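Local coordinates for TATA-box-binding protein (Sulfolobus acidocaldarius, PDB 1MP9) that probably binds the TATA box promoter element near the transcription start and acts as a general factor for archaeal genes transcribed by RNA polymerase, at residues 26-31 / 94-99; 19-24 / 105-110. One frame throughout, in Å; residues are numbered along the deposited sequence.

In the fold
Interaction 2 is centred about 10 Å from the centre of the chain, where strand 12-23 of the first repeat pairs with strand 103-114 and so joins the two repeats in one antiparallel sheet. Interaction 1 is peripheral, its centre about 28 Å from that of the chain, between the turn leading into helix 30-36 and the loop running from helix 77-93 to strand 103-114. Along the chain the order is 19-24, 26-31, 94-99, 105-110, so interaction 1 is nested inside the loop that interaction 2 closes. Their centres are about 20 Å apart, yet Met96 and Leu24 pack against each other. One contact therefore joins the halves of the saddle, the other links two loops near the outer end of one half.

Interaction 1. Residues 26-31 / 94-99; sequences QTLDLY and YGMQLT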
loop_
_atom_site.group_PDB
_atom_site.type_symbol
_atom_site.label_atom_id
_atom_site.label_comp_id
_atom_site.label_asym_id
_atom_site.label_seq_id
_atom_site.Cartn_x
_atom_site.Cartn_y
_atom_site.Cartn_z
ATOM N N GLN A 26 13.733 -31.546 -2.674
ATOM C CA GLN A 26 13.633 -32.797 -1.911
ATOM C C GLN A 26 12.675 -32.605 -0.737
ATOM O O GLN A 26 12.575 -31.511 -0.169
ATOM C CB GLN A 26 14.983 -33.196 -1.344
ATOM C CG GLN A 26 15.530 -32.148 -0.435
ATOM C CD GLN A 26 16.801 -32.567 0.220
ATOM O OE1 GLN A 26 16.831 -33.560 0.929
ATOM N NE2 GLN A 26 17.874 -31.810 -0.008
ATOM N N THR A 27 11.985 -33.673 -0.368
ATOM C CA THR A 27 11.059 -33.632 0.754
ATOM C C THR A 27 11.894 -33.761 2.021
ATOM O O THR A 27 12.923 -34.447 2.035
ATOM C CB THR A 27 10.053 -34.755 0.620
ATOM O OG1 THR A 27 9.268 -34.509 -0.560
ATOM C CG2 THR A 27 9.152 -34.843 1.851
ATOM N N LEU A 28 11.474 -33.079 3.080
ATOM C CA LEU A 28 12.238 -33.080 4.316
ATOM C C LEU A 28 11.391 -33.468 5.508
ATOM O O LEU A 28 10.223 -33.094 5.603
ATOM C CB LEU A 28 12.837 -31.683 4.572
ATOM C CG LEU A 28 13.914 -31.052 3.668
ATOM C CD1 LEU A 28 14.031 -29.558 4.039
ATOM C CD2 LEU A 28 15.274 -31.735 3.835
ATOM N N ASP A 29 11.998 -34.224 6.413
ATOM C CA ASP A 29 11.341 -34.650 7.633
ATOM C C ASP A 29 11.787 -33.604 8.661
ATOM O O ASP A 29 12.915 -33.639 9.164
ATOM C CB ASP A 29 11.819 -36.055 8.024
ATOM C CG ASP A 29 11.230 -36.535 9.344
ATOM O OD1 ASP A 29 10.983 -35.706 10.248
ATOM O OD2 ASP A 29 11.033 -37.762 9.496
ATOM N N LEU A 30 10.898 -32.659 8.951
ATOM C CA LEU A 30 11.201 -31.578 9.899
ATOM C C LEU A 30 11.360 -32.044 11.337
ATOM O O LEU A 30 12.129 -31.458 12.111
ATOM C CB LEU A 30 10.129 -30.462 9.771
ATOM C CG LEU A 30 10.066 -29.910 8.343
ATOM C CD1 LEU A 30 8.985 -28.828 8.268
ATOM C CD2 LEU A 30 11.422 -29.318 7.903
ATOM N N TYR A 31 10.646 -33.106 11.720
ATOM C CA TYR A 31 10.815 -33.619 13.081
ATOM C C TYR A 31 12.263 -34.077 13.225
ATOM O O TYR A 31 12.963 -33.781 14.212
ATOM C CB TYR A 31 9.881 -34.809 13.349
ATOM C CG TYR A 31 8.396 -34.475 13.364
ATOM C CD1 TYR A 31 7.599 -34.753 12.267
ATOM C CD2 TYR A 31 7.790 -33.900 14.502
ATOM C CE1 TYR A 31 6.227 -34.470 12.282
ATOM C CE2 TYR A 31 6.412 -33.621 14.529
ATOM C CZ TYR A 31 5.651 -33.913 13.417
ATOM O OH TYR A 31 4.308 -33.696 13.422
ATOM N N TYR A 94 24.709 -31.413 9.669
ATOM C CA TYR A 94 23.876 -32.266 10.493
ATOM C C TYR A 94 22.994 -33.264 9.762
ATOM O O TYR A 94 21.975 -33.700 10.296
ATOM C CB TYR A 94 23.041 -31.415 11.432
ATOM C CG TYR A 94 23.865 -30.710 12.479
ATOM C CD1 TYR A 94 24.471 -31.426 13.514
ATOM C CD2 TYR A 94 24.024 -29.327 12.452
ATOM C CE1 TYR A 94 25.214 -30.776 14.501
ATOM C CE2 TYR A 94 24.764 -28.666 13.433
ATOM C CZ TYR A 94 25.351 -29.397 14.454
ATOM O OH TYR A 94 26.030 -28.738 15.452
ATOM N N GLY A 95 23.342 -33.619 8.531
ATOM C CA GLY A 95 22.536 -34.642 7.891
ATOM C C GLY A 95 21.885 -34.596 6.526
ATOM O O GLY A 95 21.716 -35.655 5.917
ATOM N N MET A 96 21.492 -33.430 6.023
ATOM C CA MET A 96 20.833 -33.448 4.722
ATOM C C MET A 96 21.828 -33.415 3.581
ATOM O O MET A 96 22.917 -32.863 3.703
ATOM C CB MET A 96 19.813 -32.299 4.583
ATOM C CG MET A 96 20.388 -30.931 4.323
ATOM S SD MET A 96 19.066 -29.760 3.906
ATOM C CE MET A 96 18.838 -30.139 2.221
ATOM N N GLN A 97 21.444 -34.032 2.472
ATOM C CA GLN A 97 22.301 -34.085 1.301
ATOM C C GLN A 97 21.663 -33.277 0.195
ATOM O O GLN A 97 20.438 -33.150 0.146
ATOM C CB GLN A 97 22.474 -35.529 0.822
ATOM C CG GLN A 97 22.914 -36.516 1.894
ATOM C CD GLN A 97 24.171 -36.079 2.631
ATOM O OE1 GLN A 97 24.143 -35.006 3.266
ATOM N NE2 GLN A 97 25.189 -36.811 2.584
ATOM N N LEU A 98 22.495 -32.726 -0.687
ATOM C CA LEU A 98 22.002 -31.951 -1.813
ATOM C C LEU A 98 22.454 -32.614 -3.115
ATOM O O LEU A 98 23.636 -32.944 -3.284
ATOM C CB LEU A 98 22.516 -30.513 -1.742
ATOM C CG LEU A 98 21.716 -29.573 -0.833
ATOM C CD1 LEU A 98 21.817 -30.039 0.616
ATOM C CD2 LEU A 98 22.240 -28.163 -0.973
ATOM N N THR A 99 21.515 -32.824 -4.030
ATOM C CA THR A 99 21.857 -33.451 -5.300
ATOM C C THR A 99 22.513 -32.426 -6.212
ATOM O O THR A 99 23.517 -32.708 -6.866
ATOM C CB THR A 99 20.600 -34.022 -5.996
ATOM O OG1 THR A 99 19.929 -34.926 -5.110
ATOM C CG2 THR A 99 20.981 -34.764 -7.261
#
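Gln26 reaches across to the backbone of Gln97, its NE2 donating a hydrogen bond to Gln97 O at 2.9 Å. The bond is bent, with an N-H...O angle of 143°, and the acceptor lies 25° out of the Gln26 amide plane, so the carbonyl oxygen is approached from outside that plane. Although chi1 of 60° places CG between the backbone N and the carbonyl carbon, the chain is extended beyond CG, and this carries the amide over to the other loop. The same NE2 also donates to Leu24 O, so that one amide nitrogen serves two backbone carbonyls, that of Gln97 across the contact and that of Leu24 just before its own segment.

The close-packed part centres on Met96. Its chain bends at chi3 and brings the methyl CE beside the Gln26 amide, with CE and Gln26 CD 3.7 Å apart; the still shorter approach of CE to NE2 is doubtful as modelled. Met96 CE also touches Leu28 CD2 at 4.2 Å. Met96 is buried, packing also on Leu24 and Leu91, while Leu28 continues the apolar patch onto Ile63. Leu98 adds little, its CD1 being 4.4 Å from Gln26 NE2, and turns instead to Ile88 of helix 77-93.

The outer side is loose by comparison. Gln97 is exposed and contributes its carbonyl, while its side chain leads away from the other loop, and the whole contact buries just 151 Å². Gly95, with positive phi, is the C-prime residue of the Schellman motif that ends helix 77-93 directly before Met96. One directed polar link beside a small methyl-lined patch implies that the loops are pinned at a point, with the amide probably held in rotation by its two carbonyl acceptors.

Interaction 2. Residues 19-24 / 105-110; sequences VATVTL and QIQNIV
Strand 19-23 and strand 105-110 run antiparallel, their axes 4.3 Å apart at closest approach and 158° between directions, with a classic beta bulge where Gln107 and Asn108 both face Val19. Val19 O is gripped twice, by Gln107 N at 2.8 Å and Asn108 N at 3.1 Å, both donors lying in its carbonyl plane. Val19 N returns a nearly straight bond to Asn108 O, and Thr21 and Gln105 exchange a reciprocal pair in regular register. The extra residue, Gln107, has a psi of -40°, which departs from extended geometry and accounts for the shift.

Gln107 folds back along its own strand, bent at chi2 (-52°), and its chain crosses the Thr21 side chain: CG lies 3.5 Å from Thr21 OG1, and NE2 is 3.6 Å from Thr21 CB. The amide NE2 also makes a weak bond of 3.3 Å to Gln105 O, which already accepts from Thr21 N. With an alanine in place of Gln107, Thr21 would probably lose the chain lying across it, and Gln105 O its weak second donor.

Val19, Thr21, Gln105 and Asn108 point to one face of the sheet, where Asn108 packs on Asn131 of the second subunit. Ala20 and Ile106 point to the other; there Ala20 CB sits 4.1 Å from Ile106 CA, and Ala20 packs on Leu80 of helix 77-93. Pairing the first strands of two repeats into one curved sheet with helices on its convex side is the hallmark of the TBP saddle, whose concave face in this family binds the DNA minor groove.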
loop_
_atom_site.group_PDB
_atom_site.type_symbol
_atom_site.label_atom_id
_atom_site.label_comp_id
_atom_site.label_asym_id
_atom_site.label_seq_id
_atom_site.Cartn_x
_atom_site.Cartn_y
_atom_site.Cartn_z
ATOM N N VAL A 19 13.265 -10.801 0.932
ATOM C CA VAL A 19 12.665 -12.095 1.246
ATOM C C VAL A 19 12.959 -12.928 0.015
ATOM O O VAL A 19 12.615 -12.523 -1.105
ATOM C CB VAL A 19 11.103 -12.028 1.462
ATOM C CG1 VAL A 19 10.547 -13.457 1.792
ATOM C CG2 VAL A 19 10.765 -11.100 2.614
ATOM N N ALA A 20 13.610 -14.072 0.211
ATOM C CA ALA A 20 13.929 -14.935 -0.923
ATOM C C ALA A 20 13.583 -16.395 -0.619
ATOM O O ALA A 20 13.439 -16.792 0.537
ATOM C CB ALA A 20 15.461 -14.827 -1.290
ATOM N N THR A 21 13.515 -17.172 -1.684
ATOM C CA THR A 21 13.206 -18.583 -1.635
ATOM C C THR A 21 14.405 -19.409 -2.108
ATOM O O THR A 21 15.100 -19.020 -3.053
ATOM C CB THR A 21 11.999 -18.865 -2.542
ATOM O OG1 THR A 21 10.804 -18.568 -1.819
ATOM C CG2 THR A 21 11.959 -20.293 -2.954
ATOM N N VAL A 22 14.662 -20.533 -1.434
ATOM C CA VAL A 22 15.742 -21.420 -1.824
ATOM C C VAL A 22 15.126 -22.797 -1.903
ATOM O O VAL A 22 14.649 -23.327 -0.893
ATOM C CB VAL A 22 16.905 -21.458 -0.804
ATOM C CG1 VAL A 22 17.979 -22.461 -1.281
ATOM C CG2 VAL A 22 17.510 -20.101 -0.662
ATOM N N THR A 23 15.118 -23.372 -3.100
ATOM C CA THR A 23 14.524 -24.685 -3.272
ATOM C C THR A 23 15.580 -25.752 -3.070
ATOM O O THR A 23 16.611 -25.749 -3.742
ATOM C CB THR A 23 13.884 -24.812 -4.655
ATOM O OG1 THR A 23 12.961 -23.728 -4.844
ATOM C CG2 THR A 23 13.120 -26.115 -4.765
ATOM N N LEU A 24 15.342 -26.645 -2.118
ATOM C CA LEU A 24 16.302 -27.707 -1.845
ATOM C C LEU A 24 15.947 -28.981 -2.607
ATOM O O LEU A 24 16.543 -30.039 -2.381
ATOM C CB LEU A 24 16.385 -27.995 -0.343
ATOM C CG LEU A 24 16.831 -26.819 0.515
ATOM C CD1 LEU A 24 17.118 -27.293 1.926
ATOM C CD2 LEU A 24 18.078 -26.190 -0.081
ATOM N N GLN A 105 15.685 -17.513 -5.362
ATOM C CA GLN A 105 14.828 -16.570 -6.059
ATOM C C GLN A 105 14.313 -15.485 -5.119
ATOM O O GLN A 105 13.740 -15.770 -4.059
ATOM C CB GLN A 105 13.629 -17.281 -6.709
ATOM C CG GLN A 105 14.041 -18.387 -7.665
ATOM C CD GLN A 105 12.880 -18.994 -8.450
ATOM O OE1 GLN A 105 12.243 -18.319 -9.262
ATOM N NE2 GLN A 105 12.612 -20.280 -8.218
ATOM N N ILE A 106 14.506 -14.236 -5.504
ATOM C CA ILE A 106 14.001 -13.154 -4.678
ATOM C C ILE A 106 12.495 -13.046 -4.834
ATOM O O ILE A 106 11.966 -12.964 -5.955
ATOM C CB ILE A 106 14.645 -11.796 -5.038
ATOM C CG1 ILE A 106 16.126 -11.841 -4.676
ATOM C CG2 ILE A 106 13.941 -10.646 -4.255
ATOM C CD1 ILE A 106 16.891 -10.556 -4.941
ATOM N N GLN A 107 11.810 -13.061 -3.701
ATOM C CA GLN A 107 10.358 -12.940 -3.664
ATOM C C GLN A 107 9.925 -11.498 -3.465
ATOM O O GLN A 107 8.958 -11.075 -4.057
ATOM C CB GLN A 107 9.756 -13.797 -2.540
ATOM C CG GLN A 107 10.049 -15.276 -2.710
ATOM C CD GLN A 107 9.647 -15.747 -4.087
ATOM O OE1 GLN A 107 8.534 -15.498 -4.519
ATOM N NE2 GLN A 107 10.554 -16.417 -4.792
ATOM N N ASN A 108 10.621 -10.747 -2.624
ATOM C CA ASN A 108 10.241 -9.348 -2.417
ATOM C C ASN A 108 11.409 -8.596 -1.809
ATOM O O ASN A 108 12.213 -9.174 -1.088
ATOM C CB ASN A 108 9.046 -9.207 -1.444
ATOM C CG ASN A 108 8.584 -7.737 -1.276
ATOM O OD1 ASN A 108 8.234 -7.278 -0.171
ATOM N ND2 ASN A 108 8.547 -7.024 -2.362
ATOM N N ILE A 109 11.481 -7.309 -2.120
ATOM C CA ILE A 109 12.505 -6.456 -1.566
ATOM C C ILE A 109 11.758 -5.306 -0.910
ATOM O O ILE A 109 10.850 -4.742 -1.516
ATOM C CB ILE A 109 13.409 -5.889 -2.661
ATOM C CG1 ILE A 109 14.204 -7.028 -3.314
ATOM C CG2 ILE A 109 14.362 -4.841 -2.044
ATOM C CD1 ILE A 109 15.132 -6.557 -4.423
ATOM N N VAL A 110 12.072 -4.991 0.341
ATOM C CA VAL A 110 11.406 -3.851 0.958
ATOM C C VAL A 110 12.515 -2.826 1.110
ATOM O O VAL A 110 13.585 -3.135 1.633
ATOM C CB VAL A 110 10.833 -4.160 2.370
ATOM C CG1 VAL A 110 10.269 -2.821 2.984
ATOM C CG2 VAL A 110 9.713 -5.246 2.279
#